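Local coordinates for protein ATP phosphoribosyltransferase regulatory subunit (Thermotoga maritima, PDB 1USY) that is probably required for the first step of histidine biosynthesis and may allow feedback regulation of ATP phosphoribosyltransferase by histidine, at residues Lys140-Pro143 with Lys144-Glu148. Residues are numbered along the deposited sequence; the frame is centred on the assembly and turned at random.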
loop_
_atom_site.group_PDB
_atom_site.type_symbol
_atom_site.label_atom_id
_atom_site.label_comp_id
_atom_site.label_asym_id
_atom_site.label_seq_id
_atom_site.Cartn_x
_atom_site.Cartn_y
_atom_site.Cartn_z
ATOM N N LYS B 140 26.668 -32.653 -19.715
ATOM C CA LYS B 140 26.874 -33.178 -21.055
ATOM C C LYS B 140 27.723 -34.481 -21.006
ATOM O O LYS B 140 28.881 -34.506 -20.535
ATOM C CB LYS B 140 27.480 -32.246 -22.070
ATOM C CG LYS B 140 26.991 -32.663 -23.490
ATOM C CD LYS B 140 25.463 -32.917 -23.561
ATOM C CE LYS B 140 24.659 -31.620 -23.608
ATOM N NZ LYS B 140 25.139 -30.700 -24.645
ATOM N N GLU B 141 26.961 -35.366 -21.514
ATOM C CA GLU B 141 27.100 -36.785 -21.759
ATOM C C GLU B 141 25.650 -37.153 -22.043
ATOM O O GLU B 141 25.357 -38.103 -22.773
ATOM C CB GLU B 141 27.658 -37.529 -20.507
ATOM C CG GLU B 141 28.475 -38.801 -20.843
ATOM C CD GLU B 141 29.161 -39.427 -19.611
ATOM O OE1 GLU B 141 30.241 -40.123 -19.746
ATOM O OE2 GLU B 141 28.660 -39.259 -18.434
ATOM N N ILE B 142 24.851 -36.282 -21.412
ATOM C CA ILE B 142 23.386 -36.318 -21.369
ATOM C C ILE B 142 22.754 -35.228 -22.253
ATOM O O ILE B 142 23.125 -34.051 -22.194
ATOM C CB ILE B 142 22.999 -36.099 -19.899
ATOM C CG1 ILE B 142 23.340 -37.334 -19.047
ATOM C CG2 ILE B 142 21.505 -35.800 -19.689
ATOM C CD1 ILE B 142 23.421 -37.042 -17.548
ATOM N N PRO B 143 21.660 -35.621 -22.975
ATOM C CA PRO B 143 20.888 -34.725 -23.875
ATOM C C PRO B 143 20.394 -33.392 -23.315
ATOM O O PRO B 143 19.992 -33.325 -22.160
ATOM C CB PRO B 143 19.699 -35.601 -24.303
ATOM C CG PRO B 143 20.268 -36.983 -24.309
ATOM C CD PRO B 143 21.144 -37.008 -23.028
ATOM N N LYS B 144 20.431 -32.353 -24.155
ATOM C CA LYS B 144 20.198 -30.942 -23.770
ATOM C C LYS B 144 18.986 -30.672 -22.867
ATOM O O LYS B 144 19.154 -30.250 -21.729
ATOM C CB LYS B 144 20.132 -30.029 -25.012
ATOM C CG LYS B 144 21.480 -29.545 -25.536
ATOM C CD LYS B 144 21.864 -28.185 -24.963
ATOM C CE LYS B 144 23.361 -28.099 -24.644
ATOM N NZ LYS B 144 24.175 -27.749 -25.844
ATOM N N ASP B 145 17.773 -30.887 -23.379
ATOM C CA ASP B 145 16.562 -30.644 -22.583
ATOM C C ASP B 145 16.087 -31.941 -21.902
ATOM O O ASP B 145 14.928 -32.372 -21.994
ATOM C CB ASP B 145 15.466 -29.932 -23.388
ATOM C CG ASP B 145 15.483 -30.309 -24.833
ATOM O OD1 ASP B 145 15.502 -29.395 -25.694
ATOM O OD2 ASP B 145 15.491 -31.508 -25.205
ATOM N N LEU B 146 17.060 -32.556 -21.250
ATOM C CA LEU B 146 16.878 -33.588 -20.263
ATOM C C LEU B 146 17.706 -33.145 -19.050
ATOM O O LEU B 146 17.751 -33.837 -18.043
ATOM C CB LEU B 146 17.389 -34.917 -20.806
ATOM C CG LEU B 146 16.591 -36.213 -20.704
ATOM C CD1 LEU B 146 17.522 -37.377 -20.972
ATOM C CD2 LEU B 146 15.967 -36.351 -19.318
ATOM N N HIS B 147 18.332 -31.967 -19.153
ATOM C CA HIS B 147 19.174 -31.408 -18.093
ATOM C C HIS B 147 18.382 -30.925 -16.906
ATOM O O HIS B 147 18.450 -31.538 -15.848
ATOM C CB HIS B 147 20.088 -30.279 -18.590
ATOM C CG HIS B 147 21.166 -30.736 -19.520
ATOM N ND1 HIS B 147 22.123 -29.879 -20.019
ATOM C CD2 HIS B 147 21.415 -31.948 -20.080
ATOM C CE1 HIS B 147 22.918 -30.544 -20.839
ATOM N NE2 HIS B 147 22.514 -31.802 -20.890
ATOM N N GLU B 148 17.669 -29.812 -17.075
ATOM C CA GLU B 148 16.947 -29.162 -15.976
ATOM C C GLU B 148 15.748 -30.016 -15.683
ATOM O O GLU B 148 14.614 -29.645 -16.009
ATOM C CB GLU B 148 16.503 -27.741 -16.359
ATOM C CG GLU B 148 17.063 -26.619 -15.482
ATOM C CD GLU B 148 16.635 -25.222 -15.949
ATOM O OE1 GLU B 148 15.969 -25.106 -17.006
ATOM O OE2 GLU B 148 16.964 -24.223 -15.260
#
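H147 and L146 fold back on I142 and P143 where the chain leaves helix 135-139, runs extended through I142 and P143, and tightens into a short 3-10 turn leading into helix 147-156. This is the linker between the two helices at the surface of the histidyl-tRNA synthetase-like fold, with the 3-10 segment K144-L146 just before the second helix and L146 at its N-cap position. The imidazole of H147 reaches back to the linker: NE2 donates to the backbone O of I142 at 2.7 Å, with an N-H...O angle of 159°. The acceptor lies almost in the ring plane, whereas NE2 sits well above the carbonyl plane of I142. With chi1 at -68°, CG of H147 lies beside its own backbone N and the ring can reach back over the turn, with the carbonyl O of K144 over one face, offset toward the rim. Replacing H147 by an alanine would probably leave the I142 carbonyl without this donor and the linker less firmly tied to the helix start. On the apolar side, P143 and L146 lie alongside one another, CD of the proline 4.2 Å from CD1 of the leucine, and both also rest on I171 of a nearby loop. I142, the buried residue of the linker, packs against L173 and brings CG2 within 3.9 Å of CD2 of H147. The exposed chains of K140 and K144 cross at about a right angle, NZ of K140 near CE of K144. Bends at chi2 and chi3 of K140 bring CE to the imidazole edge, 3.4 Å from CE1 of H147.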